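PDB 5A04: aldose-aldose oxidoreductase from Caulobacter crescentus, which catalyses the oxidation of one aldose coupled to the reduction of another, probably passing hydride through a bound NADP(H) that serves both half-reactions. Local coordinates for residues G15-T19 / R20-P24; K44-T47 / Y48-Y52; V79-P82 / N83-R87. One frame throughout, in Å; residues are numbered along the deposited sequence.

Contact 1: G15-T19 / R20-P24; sequences GYYAT and RIIMP. With NDP (NADPH dihydro-nicotinamide-adenine-dinucleotide phosphate), chain G.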
loop_
_atom_site.group_PDB
_atom_site.type_symbol
_atom_site.label_atom_id
_atom_site.label_comp_id
_atom_site.label_asym_id
_atom_site.label_seq_id
_atom_site.Cartn_x
_atom_site.Cartn_y
_atom_site.Cartn_z
ATOM N N GLY A 15 -30.948 11.122 -4.751
ATOM C CA GLY A 15 -30.297 10.056 -5.487
ATOM C C GLY A 15 -30.033 8.847 -4.617
ATOM O O GLY A 15 -30.682 8.668 -3.591
ATOM N N TYR A 16 -29.092 8.002 -5.039
ATOM C CA TYR A 16 -28.814 6.749 -4.337
ATOM C C TYR A 16 -28.447 6.948 -2.874
ATOM O O TYR A 16 -29.049 6.352 -1.990
ATOM C CB TYR A 16 -27.690 5.986 -5.030
ATOM C CG TYR A 16 -27.287 4.755 -4.258
ATOM C CD1 TYR A 16 -28.059 3.611 -4.309
ATOM C CD2 TYR A 16 -26.151 4.752 -3.452
ATOM C CE1 TYR A 16 -27.710 2.476 -3.593
ATOM C CE2 TYR A 16 -25.791 3.621 -2.732
ATOM C CZ TYR A 16 -26.575 2.490 -2.812
ATOM O OH TYR A 16 -26.226 1.359 -2.097
ATOM N N TYR A 17 -27.449 7.778 -2.601
ATOM C CA TYR A 17 -26.990 7.886 -1.218
ATOM C C TYR A 17 -28.075 8.482 -0.330
ATOM O O TYR A 17 -28.325 8.002 0.787
ATOM C CB TYR A 17 -25.711 8.724 -1.138
ATOM C CG TYR A 17 -25.013 8.617 0.200
ATOM C CD1 TYR A 17 -24.530 7.395 0.651
ATOM C CD2 TYR A 17 -24.821 9.737 1.000
ATOM C CE1 TYR A 17 -23.860 7.295 1.870
ATOM C CE2 TYR A 17 -24.165 9.648 2.222
ATOM C CZ TYR A 17 -23.693 8.419 2.648
ATOM O OH TYR A 17 -23.052 8.331 3.853
ATOM N N ALA A 18 -28.739 9.515 -0.840
ATOM C CA ALA A 18 -29.815 10.161 -0.089
ATOM C C ALA A 18 -30.925 9.172 0.256
ATOM O O ALA A 18 -31.319 9.073 1.412
ATOM C CB ALA A 18 -30.404 11.330 -0.874
ATOM N N THR A 19 -31.415 8.439 -0.744
ATOM C CA THR A 19 -32.641 7.652 -0.551
ATOM C C THR A 19 -32.403 6.249 0.001
ATOM O O THR A 19 -33.199 5.754 0.803
ATOM C CB THR A 19 -33.453 7.531 -1.873
ATOM O OG1 THR A 19 -32.658 6.914 -2.890
ATOM C CG2 THR A 19 -33.895 8.907 -2.353
ATOM N N ARG A 20 -31.326 5.601 -0.427
ATOM C CA ARG A 20 -31.031 4.238 0.013
ATOM C C ARG A 20 -30.281 4.194 1.332
ATOM O O ARG A 20 -30.479 3.277 2.128
ATOM C CB ARG A 20 -30.220 3.484 -1.043
ATOM C CG ARG A 20 -31.054 2.790 -2.111
ATOM C CD ARG A 20 -31.848 3.763 -2.971
ATOM N NE ARG A 20 -32.397 3.092 -4.151
ATOM C CZ ARG A 20 -33.175 3.680 -5.054
ATOM N NH1 ARG A 20 -33.502 4.958 -4.916
ATOM N NH2 ARG A 20 -33.626 2.990 -6.096
ATOM N N ILE A 21 -29.416 5.179 1.571
ATOM C CA ILE A 21 -28.527 5.100 2.719
ATOM C C ILE A 21 -28.900 6.083 3.835
ATOM O O ILE A 21 -29.112 5.682 4.977
ATOM C CB ILE A 21 -27.066 5.327 2.296
ATOM C CG1 ILE A 21 -26.713 4.436 1.101
ATOM C CG2 ILE A 21 -26.141 5.059 3.469
ATOM C CD1 ILE A 21 -26.842 2.922 1.398
ATOM N N ILE A 22 -28.981 7.374 3.524
ATOM C CA ILE A 22 -29.205 8.363 4.579
ATOM C C ILE A 22 -30.651 8.392 5.118
ATOM O O ILE A 22 -30.874 8.310 6.331
ATOM C CB ILE A 22 -28.828 9.782 4.090
ATOM C CG1 ILE A 22 -27.314 9.875 3.817
ATOM C CG2 ILE A 22 -29.241 10.840 5.124
ATOM C CD1 ILE A 22 -26.415 9.529 5.015
ATOM N N MET A 23 -31.637 8.522 4.242
ATOM C CA MET A 23 -32.987 8.792 4.737
ATOM C C MET A 23 -33.549 7.688 5.664
ATOM O O MET A 23 -34.211 8.015 6.651
ATOM C CB MET A 23 -33.930 9.070 3.561
ATOM C CG MET A 23 -33.785 10.535 3.067
ATOM S SD MET A 23 -34.443 10.809 1.419
ATOM C CE MET A 23 -36.183 10.486 1.663
ATOM N N PRO A 24 -33.266 6.401 5.384
ATOM C CA PRO A 24 -33.757 5.400 6.347
ATOM C C PRO A 24 -33.121 5.510 7.728
ATOM O O PRO A 24 -33.694 5.018 8.697
ATOM C CB PRO A 24 -33.366 4.071 5.695
ATOM C CG PRO A 24 -33.346 4.367 4.241
ATOM C CD PRO A 24 -32.755 5.760 4.159
HETATM P PA NDP G . -26.768 9.874 -7.545
HETATM O O1A NDP G . -26.464 10.135 -8.979
HETATM O O2A NDP G . -27.237 8.504 -7.140
HETATM O O5B NDP G . -27.864 10.964 -6.984
HETATM C C5B NDP G . -27.458 12.251 -7.354
HETATM C C4B NDP G . -28.722 13.116 -7.234
HETATM O O4B NDP G . -28.394 14.506 -7.285
HETATM C C3B NDP G . -29.665 12.828 -8.426
HETATM O O3B NDP G . -30.497 11.743 -8.165
HETATM C C2B NDP G . -30.526 14.097 -8.417
HETATM O O2B NDP G . -31.453 14.068 -7.498
HETATM C C1B NDP G . -29.467 15.172 -7.920
HETATM N N9A NDP G . -28.959 16.003 -9.015
HETATM C C8A NDP G . -29.072 17.384 -9.137
HETATM N N7A NDP G . -28.525 17.859 -10.273
HETATM C C5A NDP G . -28.033 16.724 -10.923
HETATM C C6A NDP G . -27.353 16.555 -12.144
HETATM N N6A NDP G . -27.064 17.646 -12.933
HETATM N N1A NDP G . -26.962 15.319 -12.580
HETATM C C2A NDP G . -27.285 14.273 -11.731
HETATM N N3A NDP G . -27.915 14.280 -10.551
HETATM C C4A NDP G . -28.294 15.546 -10.157
HETATM O O3 NDP G . -25.301 10.218 -6.848
HETATM P PN NDP G . -25.039 9.603 -5.364
HETATM O O1N NDP G . -26.153 9.834 -4.427
HETATM O O2N NDP G . -24.189 8.352 -5.389
HETATM O O5D NDP G . -23.805 10.740 -4.839
HETATM C C5D NDP G . -24.299 12.034 -4.629
HETATM C C4D NDP G . -23.310 12.746 -3.664
HETATM O O4D NDP G . -23.167 11.925 -2.464
HETATM C C3D NDP G . -21.865 12.849 -4.282
HETATM O O3D NDP G . -21.233 14.064 -3.839
HETATM C C2D NDP G . -21.134 11.660 -3.675
HETATM O O2D NDP G . -19.750 11.909 -3.505
HETATM C C1D NDP G . -21.809 11.604 -2.260
HETATM N N1N NDP G . -21.786 10.235 -1.739
HETATM C C2N NDP G . -21.278 9.983 -0.475
HETATM C C3N NDP G . -21.288 8.705 0.005
HETATM C C7N NDP G . -20.749 8.433 1.337
HETATM O O7N NDP G . -20.580 7.274 1.757
HETATM N N7N NDP G . -20.424 9.503 2.165
HETATM C C4N NDP G . -21.825 7.558 -0.780
HETATM C C5N NDP G . -22.301 7.923 -2.122
HETATM C C6N NDP G . -22.281 9.186 -2.546
HETATM P P2B NDP G . -33.005 14.700 -7.900
HETATM O O1X NDP G . -32.621 16.074 -8.399
HETATM O O2X NDP G . -33.413 13.699 -8.937
HETATM O O3X NDP G . -33.734 14.642 -6.559
#
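R20 and Y16 meet one turn apart on the first helix of the Rossmann fold, where the glycine-rich turn after strand 7-12 (consistent with a GxGxxA motif, G15 and A18 within it) delivers the chain to the NADPH diphosphate. R20 N donates to Y16 O in the regular helical bond, and R20 CB lies over one face of the Y16 ring, 4.1 Å from its centroid, as a CH-pi contact. The R20 chain, bent at chi2 (64°), then runs beside T19, and NH1 reaches T19 OG1 at 2.9 Å, with the hydroxyl in the guanidinium plane. That same OG1 gives its proton to G15 O at 2.7 Å, the acceptor also taken by T19 N, so two donors grip the carbonyl of the N-cap residue. At I21 the helix widens: Y17 O accepts from both I21 N and I22 N, the second at 2.9 Å and nearly straight, as in a pi-type turn. I21 CG2 and I22 CG1 both pack against the Y17 ring, touching CE1 and CE2 respectively, and F293 adds to this apolar cluster. With CG anti to the backbone N (chi1 -167°), the Y17 ring swings off the helix and sets one face over the nicotinamide. M23 N continues the wide turn to A18 O, while P24, which has no amide hydrogen to give, brings CD to 3.4 Å from T19 O. At the other end of the helix the first amides serve the cofactor: Y16 N donates to NADPH O2A at 2.8 Å and Y17 N to O1N at 3.0 Å.

Contact 2: K44-T47 / Y48-Y52; sequences KLKT and YGEQY. With NDP (NADPH dihydro-nicotinamide-adenine-dinucleotide phosphate), chain G.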
loop_
_atom_site.group_PDB
_atom_site.type_symbol
_atom_site.label_atom_id
_atom_site.label_comp_id
_atom_site.label_asym_id
_atom_site.label_seq_id
_atom_site.Cartn_x
_atom_site.Cartn_y
_atom_site.Cartn_z
ATOM N N LYS A 44 -40.136 12.088 -7.554
ATOM C CA LYS A 44 -39.434 11.698 -6.327
ATOM C C LYS A 44 -40.011 12.400 -5.098
ATOM O O LYS A 44 -40.087 11.822 -4.015
ATOM C CB LYS A 44 -37.935 12.000 -6.439
ATOM C CG LYS A 44 -37.175 11.063 -7.352
ATOM C CD LYS A 44 -35.680 11.381 -7.315
ATOM C CE LYS A 44 -34.937 10.654 -8.405
ATOM N NZ LYS A 44 -33.481 11.021 -8.407
ATOM N N LEU A 45 -40.407 13.656 -5.259
ATOM C CA LEU A 45 -41.019 14.381 -4.158
ATOM C C LEU A 45 -42.323 13.696 -3.744
ATOM O O LEU A 45 -42.643 13.602 -2.559
ATOM C CB LEU A 45 -41.279 15.837 -4.546
ATOM C CG LEU A 45 -40.030 16.692 -4.746
ATOM C CD1 LEU A 45 -40.428 18.064 -5.310
ATOM C CD2 LEU A 45 -39.293 16.851 -3.418
ATOM N N LYS A 46 -43.065 13.206 -4.726
ATOM C CA LYS A 46 -44.311 12.502 -4.442
ATOM C C LYS A 46 -44.012 11.181 -3.747
ATOM O O LYS A 46 -44.537 10.896 -2.666
ATOM C CB LYS A 46 -45.099 12.262 -5.733
ATOM C CG LYS A 46 -46.349 11.410 -5.532
ATOM C CD LYS A 46 -47.059 11.159 -6.854
ATOM C CE LYS A 46 -48.213 10.183 -6.693
ATOM N NZ LYS A 46 -48.778 9.813 -8.021
ATOM N N THR A 47 -43.147 10.393 -4.372
ATOM C CA THR A 47 -42.806 9.059 -3.888
ATOM C C THR A 47 -42.262 9.079 -2.462
ATOM O O THR A 47 -42.766 8.377 -1.577
ATOM C CB THR A 47 -41.774 8.398 -4.819
ATOM O OG1 THR A 47 -42.397 8.100 -6.073
ATOM C CG2 THR A 47 -41.250 7.103 -4.206
ATOM N N TYR A 48 -41.233 9.888 -2.226
ATOM C CA TYR A 48 -40.606 9.895 -0.911
ATOM C C TYR A 48 -41.366 10.752 0.079
ATOM O O TYR A 48 -41.301 10.518 1.287
ATOM C CB TYR A 48 -39.150 10.355 -1.027
ATOM C CG TYR A 48 -38.330 9.364 -1.797
ATOM C CD1 TYR A 48 -37.962 8.154 -1.220
ATOM C CD2 TYR A 48 -37.968 9.604 -3.115
ATOM C CE1 TYR A 48 -37.233 7.227 -1.925
ATOM C CE2 TYR A 48 -37.234 8.677 -3.834
ATOM C CZ TYR A 48 -36.875 7.490 -3.228
ATOM O OH TYR A 48 -36.151 6.563 -3.928
ATOM N N GLY A 49 -42.077 11.756 -0.425
ATOM C CA GLY A 49 -42.920 12.576 0.426
ATOM C C GLY A 49 -44.004 11.715 1.047
ATOM O O GLY A 49 -44.310 11.826 2.236
ATOM N N GLU A 50 -44.581 10.845 0.232
ATOM C CA GLU A 50 -45.626 9.949 0.718
ATOM C C GLU A 50 -45.062 8.889 1.661
ATOM O O GLU A 50 -45.627 8.638 2.722
ATOM C CB GLU A 50 -46.348 9.300 -0.460
ATOM C CG GLU A 50 -47.345 10.242 -1.117
ATOM C CD GLU A 50 -47.955 9.676 -2.386
ATOM O OE1 GLU A 50 -47.741 8.477 -2.675
ATOM O OE2 GLU A 50 -48.641 10.438 -3.101
ATOM N N GLN A 51 -43.944 8.277 1.288
ATOM C CA GLN A 51 -43.326 7.271 2.149
ATOM C C GLN A 51 -42.957 7.820 3.530
ATOM O O GLN A 51 -43.194 7.163 4.552
ATOM C CB GLN A 51 -42.079 6.670 1.480
ATOM C CG GLN A 51 -41.367 5.634 2.366
ATOM C CD GLN A 51 -40.186 4.965 1.689
ATOM O OE1 GLN A 51 -39.831 5.294 0.559
ATOM N NE2 GLN A 51 -39.579 4.002 2.379
ATOM N N TYR A 52 -42.389 9.025 3.576
ATOM C CA TYR A 52 -41.854 9.545 4.827
ATOM C C TYR A 52 -42.771 10.533 5.543
ATOM O O TYR A 52 -42.410 11.069 6.588
ATOM C CB TYR A 52 -40.483 10.197 4.578
ATOM C CG TYR A 52 -39.389 9.180 4.375
ATOM C CD1 TYR A 52 -38.684 8.669 5.463
ATOM C CD2 TYR A 52 -39.082 8.696 3.105
ATOM C CE1 TYR A 52 -37.685 7.725 5.294
ATOM C CE2 TYR A 52 -38.081 7.743 2.928
ATOM C CZ TYR A 52 -37.393 7.258 4.035
ATOM O OH TYR A 52 -36.400 6.317 3.876
HETATM P PA NDP G . -26.768 9.874 -7.545
HETATM O O1A NDP G . -26.464 10.135 -8.979
HETATM O O2A NDP G . -27.237 8.504 -7.140
HETATM O O5B NDP G . -27.864 10.964 -6.984
HETATM C C5B NDP G . -27.458 12.251 -7.354
HETATM C C4B NDP G . -28.722 13.116 -7.234
HETATM O O4B NDP G . -28.394 14.506 -7.285
HETATM C C3B NDP G . -29.665 12.828 -8.426
HETATM O O3B NDP G . -30.497 11.743 -8.165
HETATM C C2B NDP G . -30.526 14.097 -8.417
HETATM O O2B NDP G . -31.453 14.068 -7.498
HETATM C C1B NDP G . -29.467 15.172 -7.920
HETATM N N9A NDP G . -28.959 16.003 -9.015
HETATM C C8A NDP G . -29.072 17.384 -9.137
HETATM N N7A NDP G . -28.525 17.859 -10.273
HETATM C C5A NDP G . -28.033 16.724 -10.923
HETATM C C6A NDP G . -27.353 16.555 -12.144
HETATM N N6A NDP G . -27.064 17.646 -12.933
HETATM N N1A NDP G . -26.962 15.319 -12.580
HETATM C C2A NDP G . -27.285 14.273 -11.731
HETATM N N3A NDP G . -27.915 14.280 -10.551
HETATM C C4A NDP G . -28.294 15.546 -10.157
HETATM O O3 NDP G . -25.301 10.218 -6.848
HETATM P PN NDP G . -25.039 9.603 -5.364
HETATM O O1N NDP G . -26.153 9.834 -4.427
HETATM O O2N NDP G . -24.189 8.352 -5.389
HETATM O O5D NDP G . -23.805 10.740 -4.839
HETATM C C5D NDP G . -24.299 12.034 -4.629
HETATM C C4D NDP G . -23.310 12.746 -3.664
HETATM O O4D NDP G . -23.167 11.925 -2.464
HETATM C C3D NDP G . -21.865 12.849 -4.282
HETATM O O3D NDP G . -21.233 14.064 -3.839
HETATM C C2D NDP G . -21.134 11.660 -3.675
HETATM O O2D NDP G . -19.750 11.909 -3.505
HETATM C C1D NDP G . -21.809 11.604 -2.260
HETATM N N1N NDP G . -21.786 10.235 -1.739
HETATM C C2N NDP G . -21.278 9.983 -0.475
HETATM C C3N NDP G . -21.288 8.705 0.005
HETATM C C7N NDP G . -20.749 8.433 1.337
HETATM O O7N NDP G . -20.580 7.274 1.757
HETATM N N7N NDP G . -20.424 9.503 2.165
HETATM C C4N NDP G . -21.825 7.558 -0.780
HETATM C C5N NDP G . -22.301 7.923 -2.122
HETATM C C6N NDP G . -22.281 9.186 -2.546
HETATM P P2B NDP G . -33.005 14.700 -7.900
HETATM O O1X NDP G . -32.621 16.074 -8.399
HETATM O O2X NDP G . -33.413 13.699 -8.937
HETATM O O3X NDP G . -33.734 14.642 -6.559
#
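The Y48 ring is covered on one face by the T47 methyl: CG2 stands 4.2 Å from the ring centroid and only 8° off its normal, a CH-pi contact between adjacent residues. The carbonyl oxygen of K44 lies at the edge of the same ring, 3.2 Å from CD2, and accepts the Y48 amide in a regular helical bond. The backbone bonds run on through G49, E50 and Q51, with G49 N to L45 O noticeably bent. On the exposed flank, K46 and E50 run side by side in the same direction; E50 OE2 meets the methylene K46 CG, but K46 NZ stays 5.0 Å from E50 OE2, too far for a salt bridge, though the opposite charges may attract weakly. T47 OG1 turns back one helical turn to E43 O. The K44 chain, extended beyond CG, carries NZ to 2.7 Å from O2X of the NADPH 2'-phosphate, where it also bonds to L14 O; such a grip is consistent with a preference for the phosphorylated cofactor. Helix 42-52, the second of the Rossmann domain, lays L45 and Y48 on L37 of strand 32-38, and Y48 also packs on T19 and R20 of helix 16-22.

Contact 3: V79-P82 / N83-R87; sequences VITP and NSLHR. With NDP (NADPH dihydro-nicotinamide-adenine-dinucleotide phosphate), chain G.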
loop_
_atom_site.group_PDB
_atom_site.type_symbol
_atom_site.label_atom_id
_atom_site.label_comp_id
_atom_site.label_asym_id
_atom_site.label_seq_id
_atom_site.Cartn_x
_atom_site.Cartn_y
_atom_site.Cartn_z
ATOM N N VAL A 79 -26.856 18.528 1.538
ATOM C CA VAL A 79 -26.628 18.537 0.102
ATOM C C VAL A 79 -25.965 17.243 -0.373
ATOM O O VAL A 79 -24.825 16.949 0.001
ATOM C CB VAL A 79 -25.747 19.737 -0.290
ATOM C CG1 VAL A 79 -25.461 19.713 -1.794
ATOM C CG2 VAL A 79 -26.429 21.049 0.130
ATOM N N ILE A 80 -26.691 16.480 -1.195
ATOM C CA ILE A 80 -26.257 15.154 -1.630
ATOM C C ILE A 80 -26.386 15.066 -3.157
ATOM O O ILE A 80 -27.004 14.154 -3.724
ATOM C CB ILE A 80 -27.075 14.028 -0.914
ATOM C CG1 ILE A 80 -27.247 14.371 0.575
ATOM C CG2 ILE A 80 -26.383 12.677 -1.066
ATOM C CD1 ILE A 80 -27.899 13.254 1.447
ATOM N N THR A 81 -25.748 16.025 -3.819
ATOM C CA THR A 81 -25.779 16.156 -5.275
ATOM C C THR A 81 -24.428 15.790 -5.887
ATOM O O THR A 81 -23.474 15.581 -5.157
ATOM C CB THR A 81 -26.100 17.600 -5.657
ATOM O OG1 THR A 81 -25.027 18.427 -5.186
ATOM C CG2 THR A 81 -27.409 18.043 -4.998
ATOM N N PRO A 82 -24.334 15.742 -7.237
ATOM C CA PRO A 82 -22.991 15.676 -7.836
ATOM C C PRO A 82 -22.075 16.774 -7.299
ATOM O O PRO A 82 -22.546 17.834 -6.860
ATOM C CB PRO A 82 -23.270 15.852 -9.330
ATOM C CG PRO A 82 -24.643 15.235 -9.494
ATOM C CD PRO A 82 -25.394 15.626 -8.259
ATOM N N ASN A 83 -20.775 16.506 -7.336
ATOM C CA ASN A 83 -19.781 17.312 -6.646
ATOM C C ASN A 83 -19.790 18.772 -7.067
ATOM O O ASN A 83 -19.680 19.654 -6.233
ATOM C CB ASN A 83 -18.387 16.723 -6.870
ATOM C CG ASN A 83 -18.298 15.281 -6.420
ATOM O OD1 ASN A 83 -19.072 14.847 -5.567
ATOM N ND2 ASN A 83 -17.347 14.534 -6.981
ATOM N N SER A 84 -19.930 19.024 -8.363
ATOM C CA SER A 84 -19.902 20.410 -8.843
ATOM C C SER A 84 -21.090 21.257 -8.369
ATOM O O SER A 84 -21.054 22.484 -8.475
ATOM C CB SER A 84 -19.838 20.432 -10.375
ATOM O OG SER A 84 -18.640 19.809 -10.822
ATOM N N LEU A 85 -22.141 20.615 -7.865
ATOM C CA LEU A 85 -23.310 21.339 -7.361
ATOM C C LEU A 85 -23.255 21.611 -5.852
ATOM O O LEU A 85 -24.116 22.321 -5.309
ATOM C CB LEU A 85 -24.587 20.566 -7.699
ATOM C CG LEU A 85 -24.810 20.306 -9.188
ATOM C CD1 LEU A 85 -26.195 19.736 -9.423
ATOM C CD2 LEU A 85 -24.627 21.556 -9.966
ATOM N N HIS A 86 -22.251 21.056 -5.165
ATOM C CA HIS A 86 -22.142 21.259 -3.722
ATOM C C HIS A 86 -22.048 22.738 -3.369
ATOM O O HIS A 86 -22.724 23.213 -2.457
ATOM C CB HIS A 86 -20.925 20.526 -3.152
ATOM C CG HIS A 86 -21.064 19.037 -3.173
ATOM N ND1 HIS A 86 -20.058 18.191 -2.749
ATOM C CD2 HIS A 86 -22.083 18.242 -3.571
ATOM C CE1 HIS A 86 -20.460 16.938 -2.877
ATOM N NE2 HIS A 86 -21.682 16.939 -3.379
ATOM N N ARG A 87 -21.217 23.477 -4.096
ATOM C CA ARG A 87 -21.026 24.873 -3.749
ATOM C C ARG A 87 -22.309 25.710 -3.918
ATOM O O ARG A 87 -22.708 26.376 -2.973
ATOM C CB ARG A 87 -19.876 25.494 -4.558
ATOM C CG ARG A 87 -19.839 27.031 -4.389
ATOM C CD ARG A 87 -18.655 27.700 -5.079
ATOM N NE ARG A 87 -18.799 29.160 -5.000
ATOM C CZ ARG A 87 -17.915 30.032 -5.479
ATOM N NH1 ARG A 87 -16.803 29.602 -6.062
ATOM N NH2 ARG A 87 -18.140 31.338 -5.358
HETATM P PA NDP G . -26.768 9.874 -7.545
HETATM O O1A NDP G . -26.464 10.135 -8.979
HETATM O O2A NDP G . -27.237 8.504 -7.140
HETATM O O5B NDP G . -27.864 10.964 -6.984
HETATM C C5B NDP G . -27.458 12.251 -7.354
HETATM C C4B NDP G . -28.722 13.116 -7.234
HETATM O O4B NDP G . -28.394 14.506 -7.285
HETATM C C3B NDP G . -29.665 12.828 -8.426
HETATM O O3B NDP G . -30.497 11.743 -8.165
HETATM C C2B NDP G . -30.526 14.097 -8.417
HETATM O O2B NDP G . -31.453 14.068 -7.498
HETATM C C1B NDP G . -29.467 15.172 -7.920
HETATM N N9A NDP G . -28.959 16.003 -9.015
HETATM C C8A NDP G . -29.072 17.384 -9.137
HETATM N N7A NDP G . -28.525 17.859 -10.273
HETATM C C5A NDP G . -28.033 16.724 -10.923
HETATM C C6A NDP G . -27.353 16.555 -12.144
HETATM N N6A NDP G . -27.064 17.646 -12.933
HETATM N N1A NDP G . -26.962 15.319 -12.580
HETATM C C2A NDP G . -27.285 14.273 -11.731
HETATM N N3A NDP G . -27.915 14.280 -10.551
HETATM C C4A NDP G . -28.294 15.546 -10.157
HETATM O O3 NDP G . -25.301 10.218 -6.848
HETATM P PN NDP G . -25.039 9.603 -5.364
HETATM O O1N NDP G . -26.153 9.834 -4.427
HETATM O O2N NDP G . -24.189 8.352 -5.389
HETATM O O5D NDP G . -23.805 10.740 -4.839
HETATM C C5D NDP G . -24.299 12.034 -4.629
HETATM C C4D NDP G . -23.310 12.746 -3.664
HETATM O O4D NDP G . -23.167 11.925 -2.464
HETATM C C3D NDP G . -21.865 12.849 -4.282
HETATM O O3D NDP G . -21.233 14.064 -3.839
HETATM C C2D NDP G . -21.134 11.660 -3.675
HETATM O O2D NDP G . -19.750 11.909 -3.505
HETATM C C1D NDP G . -21.809 11.604 -2.260
HETATM N N1N NDP G . -21.786 10.235 -1.739
HETATM C C2N NDP G . -21.278 9.983 -0.475
HETATM C C3N NDP G . -21.288 8.705 0.005
HETATM C C7N NDP G . -20.749 8.433 1.337
HETATM O O7N NDP G . -20.580 7.274 1.757
HETATM N N7N NDP G . -20.424 9.503 2.165
HETATM C C4N NDP G . -21.825 7.558 -0.780
HETATM C C5N NDP G . -22.301 7.923 -2.122
HETATM C C6N NDP G . -22.281 9.186 -2.546
HETATM P P2B NDP G . -33.005 14.700 -7.900
HETATM O O1X NDP G . -32.621 16.074 -8.399
HETATM O O2X NDP G . -33.413 13.699 -8.937
HETATM O O3X NDP G . -33.734 14.642 -6.559
#
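The NADPH pocket of the Rossmann domain is lined here by the turn that leaves strand 76-79 and enters helix 86-95, and H86 folds back across this turn onto T81. H86 NE2 donates to T81 O at 2.9 Å, the N-H bent to 134° and approaching from above the carbonyl plane. O3D of the NADPH ribose lies in the imidazole plane, 2.9 Å from H86 NE2, but at a poor angle: a weak bond. N83 OD1 is also 2.9 Å from O3D, and T81 O is close by, so the ribose hydroxyl has two possible acceptors and its proton cannot be assigned. N83 CA lies over one face of the H86 ring, and T81 OG1 is at its edge. T81 OG1 takes the crowded position between backbone N and carbonyl carbon (chi1 64°), from which it bonds to P82 O at 3.1 Å. L85 N reaches that oxygen from the opposite face at 3.0 Å, so P82 O is held by two donors and the turn is closed. Toward the adenosine half, P82 CD lies 3.3 Å from ribose O4B, and L85 CD1 comes close to the adenine at N7A. Beyond the pocket, H86 ND1 bonds to M106 O and N83 ND2 to A178 O. Both ring nitrogens of H86 thus face carbonyl oxygens, and this pair of bonds fixes the rotation of the imidazole and sets its edge against the ribose hydroxyl O3D.

From the N terminus, contact 1 comes first on helix 16-22, contact 2 follows on helix 42-52, and contact 3 closes the turn between strand 76-79 and helix 86-95. They lie in series, none enclosing or crossing another, and each closes only a local turn. Contacts 1 and 2 meet side by side, with T19 CG2 3.4 Å from Y48 CZ and M23 packed on Y52, which joins the first two helices of the Rossmann domain. I80 of contact 3 packs on Y17, A18 and I22 of contact 1. Contacts 2 and 3 do not touch, their nearest atoms being about 9 Å apart, but NADPH spans all three.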